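Long-range contact in chitin elicitor-binding protein (Oryza sativa subsp. japonica, PDB 5JCD), which binds chitin oligosaccharides from fungal cell walls at the plant cell surface and passes on the signal for defence responses: residues G77-D91 with I122-S135. Sequence-based numbering, arbitrary orientation.
Sequences GQSDRLPIYVVQPQD and INVSQTLWIPLPCS
Strands 84-86 and 127-129 run antiparallel, their axes 4.3 Å apart at closest approach. Y85 and L128 form the hydrogen-bonded pair, flanked by the non-hydrogen-bonded pairs I84-W129 and V86-T127. Bonds from I130 N to P83 O and from V87 N to Q126 O continue the ladder, and S125 N, within the type II turn N123-Q126, reaches V87 O at 2.6 Å. Beyond the loop 80-83 the register shifts by two, and S79 N is bonded to L132 O. Strands 84-86 and 127-129, with helices 93-100 and 107-113 between them, make up the βααβ fold of a LysM domain. T127, a chitin-binding residue, lies on the same face as I84, V86 and W129. On the other face, Y85 CB packs on I130 CG1 (3.8 Å), while L128 CD1 meets V87 CG2 (3.6 Å); Y85 and L128 both touch I96 of helix 93-100. The indole of W129, CG anti to the backbone N (chi1 169°), swings across to the loop 80-83. W129 NE1 donates to S79 O (2.9 Å), which lies in the ring plane, but the bond is noticeably bent and NE1 stands off the carbonyl plane. R81 CA sits over the five-membered ring, and its chain, bent at chi2 (-70°), folds back to lay the guanidinium flat but off-centre over the six-membered ring, R81 CZ 3.6 Å from W129 CZ3, planes 14° apart. Replacing W129 with an alanine would probably cost S79 O this donor and the R81 guanidinium its stacking surface. Q78 meets the indole differently, amide nearly perpendicular to the ring, Q78 OE1 3.3 Å from W129 CH2.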
# COMPACT_ATOMS: atom_id res chain seq x y z
N GLY A 77 -4.45 2.98 10.23
CA GLY A 77 -4.55 1.62 9.75
C GLY A 77 -3.20 1.20 9.16
O GLY A 77 -2.63 1.93 8.37
N GLN A 78 -2.70 0.04 9.54
CA GLN A 78 -1.42 -0.45 9.02
C GLN A 78 -1.56 -1.90 8.62
O GLN A 78 -2.35 -2.63 9.20
CB GLN A 78 -0.33 -0.32 10.09
CG GLN A 78 -0.15 1.12 10.55
CD GLN A 78 0.58 1.23 11.85
OE1 GLN A 78 0.36 0.44 12.77
NE2 GLN A 78 1.49 2.20 11.93
N SER A 79 -0.80 -2.31 7.61
CA SER A 79 -0.76 -3.72 7.23
C SER A 79 -0.31 -4.50 8.48
O SER A 79 0.62 -4.10 9.18
CB SER A 79 0.18 -3.93 6.05
OG SER A 79 1.50 -3.51 6.35
N ASP A 80 -1.00 -5.58 8.78
CA ASP A 80 -0.95 -6.18 10.12
C ASP A 80 0.30 -7.03 10.39
O ASP A 80 0.31 -8.24 10.17
CB ASP A 80 -2.21 -6.99 10.32
CG ASP A 80 -2.40 -7.44 11.75
OD1 ASP A 80 -1.63 -7.02 12.63
OD2 ASP A 80 -3.35 -8.20 11.98
N ARG A 81 1.35 -6.38 10.88
CA ARG A 81 2.65 -7.01 11.16
C ARG A 81 3.28 -7.69 9.95
O ARG A 81 4.23 -8.44 10.09
CB ARG A 81 2.58 -7.95 12.38
CG ARG A 81 2.07 -7.26 13.64
CD ARG A 81 3.09 -6.27 14.18
NE ARG A 81 2.50 -5.26 15.06
CZ ARG A 81 3.19 -4.53 15.93
NH1 ARG A 81 4.50 -4.71 16.07
NH2 ARG A 81 2.57 -3.63 16.68
N LEU A 82 2.75 -7.39 8.77
CA LEU A 82 3.29 -7.83 7.48
C LEU A 82 3.19 -6.65 6.55
O LEU A 82 2.39 -5.75 6.78
CB LEU A 82 2.45 -8.98 6.93
CG LEU A 82 2.59 -10.28 7.70
CD1 LEU A 82 1.50 -11.27 7.34
CD2 LEU A 82 3.98 -10.86 7.41
N PRO A 83 4.03 -6.63 5.50
CA PRO A 83 5.09 -7.58 5.17
C PRO A 83 6.34 -7.38 6.02
O PRO A 83 6.49 -6.35 6.68
CB PRO A 83 5.40 -7.25 3.71
CG PRO A 83 5.10 -5.83 3.59
CD PRO A 83 3.95 -5.55 4.49
N ILE A 84 7.22 -8.37 6.01
CA ILE A 84 8.49 -8.31 6.75
C ILE A 84 9.64 -8.06 5.79
O ILE A 84 9.76 -8.74 4.77
CB ILE A 84 8.72 -9.63 7.50
CG1 ILE A 84 7.91 -9.62 8.79
CG2 ILE A 84 10.20 -9.84 7.82
CD1 ILE A 84 8.16 -8.39 9.58
N TYR A 85 10.49 -7.08 6.11
CA TYR A 85 11.64 -6.82 5.25
C TYR A 85 12.97 -7.06 5.96
O TYR A 85 13.23 -6.52 7.05
CB TYR A 85 11.60 -5.40 4.69
CG TYR A 85 12.71 -5.14 3.70
CD1 TYR A 85 12.57 -5.44 2.36
CD2 TYR A 85 13.94 -4.62 4.13
CE1 TYR A 85 13.60 -5.22 1.46
CE2 TYR A 85 14.97 -4.39 3.25
CZ TYR A 85 14.80 -4.69 1.91
OH TYR A 85 15.85 -4.44 1.05
N VAL A 86 13.82 -7.87 5.34
CA VAL A 86 15.17 -8.13 5.86
C VAL A 86 16.22 -7.16 5.29
O VAL A 86 16.48 -7.13 4.09
CB VAL A 86 15.57 -9.60 5.62
CG1 VAL A 86 14.72 -10.51 6.46
CG2 VAL A 86 15.39 -9.98 4.15
N VAL A 87 16.80 -6.37 6.17
CA VAL A 87 17.79 -5.36 5.80
C VAL A 87 19.00 -5.96 5.08
O VAL A 87 19.52 -7.00 5.48
CB VAL A 87 18.31 -4.62 7.04
CG1 VAL A 87 19.33 -3.57 6.63
CG2 VAL A 87 17.17 -4.01 7.79
N GLN A 88 19.39 -5.32 3.99
CA GLN A 88 20.51 -5.78 3.19
C GLN A 88 21.82 -5.02 3.45
O GLN A 88 21.79 -3.94 4.05
CB GLN A 88 20.12 -5.78 1.72
CG GLN A 88 18.85 -6.56 1.50
CD GLN A 88 19.04 -8.06 1.75
OE1 GLN A 88 19.42 -8.48 2.85
NE2 GLN A 88 18.76 -8.87 0.73
N PRO A 89 22.96 -5.60 3.01
CA PRO A 89 24.29 -5.01 3.18
C PRO A 89 24.34 -3.49 3.07
O PRO A 89 24.82 -2.86 4.02
CB PRO A 89 25.08 -5.63 2.03
CG PRO A 89 24.45 -6.98 1.82
CD PRO A 89 23.06 -6.94 2.40
N GLN A 90 23.84 -2.93 1.98
CA GLN A 90 23.87 -1.48 1.78
C GLN A 90 22.47 -0.86 1.66
O GLN A 90 22.22 -0.07 0.76
CB GLN A 90 24.75 -1.08 0.59
CG GLN A 90 25.09 -2.22 -0.36
CD GLN A 90 26.06 -1.79 -1.46
OE1 GLN A 90 26.19 -0.60 -1.76
NE2 GLN A 90 26.77 -2.75 -2.04
N ASP A 91 21.57 -1.24 2.57
CA ASP A 91 20.22 -0.70 2.59
C ASP A 91 20.16 0.47 3.54
O ASP A 91 20.92 0.54 4.51
CB ASP A 91 19.21 -1.74 3.06
CG ASP A 91 18.61 -2.52 1.92
OD1 ASP A 91 18.84 -2.15 0.75
OD2 ASP A 91 17.88 -3.50 2.19
N ILE A 122 20.95 0.89 11.56
CA ILE A 122 20.34 -0.42 11.38
C ILE A 122 21.33 -1.50 10.97
O ILE A 122 22.41 -1.20 10.47
CB ILE A 122 19.23 -0.40 10.28
CG1 ILE A 122 19.85 -0.15 8.90
CG2 ILE A 122 18.15 0.63 10.59
CD1 ILE A 122 18.84 -0.05 7.77
N ASN A 123 20.97 -2.76 11.22
CA ASN A 123 21.87 -3.86 10.91
C ASN A 123 21.36 -4.82 9.85
O ASN A 123 20.18 -5.13 9.79
CB ASN A 123 22.21 -4.60 12.20
CG ASN A 123 23.21 -3.83 13.04
OD1 ASN A 123 24.41 -4.09 12.97
ND2 ASN A 123 22.72 -2.84 13.78
N VAL A 124 22.27 -5.28 9.01
CA VAL A 124 21.96 -6.24 7.95
C VAL A 124 21.30 -7.53 8.48
O VAL A 124 21.65 -8.01 9.56
CB VAL A 124 23.24 -6.60 7.19
CG1 VAL A 124 22.97 -7.62 6.09
CG2 VAL A 124 23.86 -5.34 6.62
N SER A 125 20.33 -8.04 7.72
CA SER A 125 19.62 -9.29 8.01
C SER A 125 18.61 -9.17 9.16
O SER A 125 17.90 -10.13 9.49
CB SER A 125 20.58 -10.46 8.23
OG SER A 125 19.98 -11.68 7.84
N GLN A 126 18.55 -7.98 9.74
CA GLN A 126 17.50 -7.61 10.67
C GLN A 126 16.14 -7.61 9.96
O GLN A 126 16.05 -7.28 8.77
CB GLN A 126 17.80 -6.22 11.22
CG GLN A 126 16.70 -5.60 12.07
CD GLN A 126 17.03 -4.18 12.46
OE1 GLN A 126 18.03 -3.62 12.01
NE2 GLN A 126 16.21 -3.59 13.32
N THR A 127 15.08 -8.02 10.66
CA THR A 127 13.74 -7.99 10.08
C THR A 127 13.00 -6.72 10.47
O THR A 127 12.95 -6.33 11.64
CB THR A 127 12.89 -9.18 10.52
OG1 THR A 127 12.89 -9.23 11.95
CG2 THR A 127 13.43 -10.50 9.96
N LEU A 128 12.41 -6.07 9.46
CA LEU A 128 11.64 -4.85 9.67
C LEU A 128 10.18 -5.09 9.29
O LEU A 128 9.88 -5.70 8.26
CB LEU A 128 12.21 -3.71 8.82
CG LEU A 128 13.65 -3.24 8.97
CD1 LEU A 128 14.02 -2.28 7.84
CD2 LEU A 128 13.84 -2.56 10.31
N TRP A 129 9.26 -4.62 10.14
CA TRP A 129 7.84 -4.61 9.79
C TRP A 129 7.57 -3.37 8.96
O TRP A 129 7.78 -2.25 9.43
CB TRP A 129 6.97 -4.56 11.05
CG TRP A 129 5.51 -4.28 10.77
CD1 TRP A 129 4.78 -4.71 9.69
CD2 TRP A 129 4.62 -3.47 11.56
NE1 TRP A 129 3.49 -4.25 9.77
CE2 TRP A 129 3.36 -3.48 10.91
CE3 TRP A 129 4.75 -2.76 12.76
CZ2 TRP A 129 2.23 -2.80 11.41
CZ3 TRP A 129 3.63 -2.08 13.27
CH2 TRP A 129 2.39 -2.10 12.58
N ILE A 130 7.07 -3.55 7.74
CA ILE A 130 6.71 -2.42 6.89
C ILE A 130 5.20 -2.13 7.04
O ILE A 130 4.37 -2.91 6.60
CB ILE A 130 7.04 -2.73 5.42
CG1 ILE A 130 8.50 -3.20 5.27
CG2 ILE A 130 6.74 -1.53 4.53
CD1 ILE A 130 9.55 -2.18 5.73
N PRO A 131 4.85 -0.99 7.66
CA PRO A 131 3.44 -0.66 7.87
C PRO A 131 2.76 -0.01 6.65
O PRO A 131 2.53 1.19 6.67
CB PRO A 131 3.50 0.37 8.99
CG PRO A 131 4.80 1.10 8.72
CD PRO A 131 5.75 0.05 8.18
N LEU A 132 2.44 -0.79 5.63
CA LEU A 132 1.67 -0.26 4.49
C LEU A 132 0.39 0.44 4.95
O LEU A 132 -0.33 -0.04 5.84
CB LEU A 132 1.33 -1.39 3.52
CG LEU A 132 2.55 -2.20 3.07
CD1 LEU A 132 2.13 -3.40 2.28
CD2 LEU A 132 3.45 -1.30 2.21
N PRO A 133 0.10 1.59 4.34
CA PRO A 133 -1.04 2.39 4.78
C PRO A 133 -2.39 1.79 4.37
O PRO A 133 -2.59 1.30 3.25
CB PRO A 133 -0.80 3.73 4.09
CG PRO A 133 -0.09 3.36 2.83
CD PRO A 133 0.73 2.14 3.13
N CYS A 134 -3.34 1.84 5.29
CA CYS A 134 -4.65 1.28 5.06
C CYS A 134 -5.63 1.86 6.05
O CYS A 134 -5.27 2.67 6.89
CB CYS A 134 -4.62 -0.26 5.20
SG CYS A 134 -4.09 -0.91 6.83
N SER A 135 -6.88 1.44 5.91
CA SER A 135 -7.93 1.84 6.83
C SER A 135 -9.06 0.85 6.72
O SER A 135 -9.18 0.13 5.71
CB SER A 135 -8.45 3.24 6.51
OG SER A 135 -9.47 3.62 7.41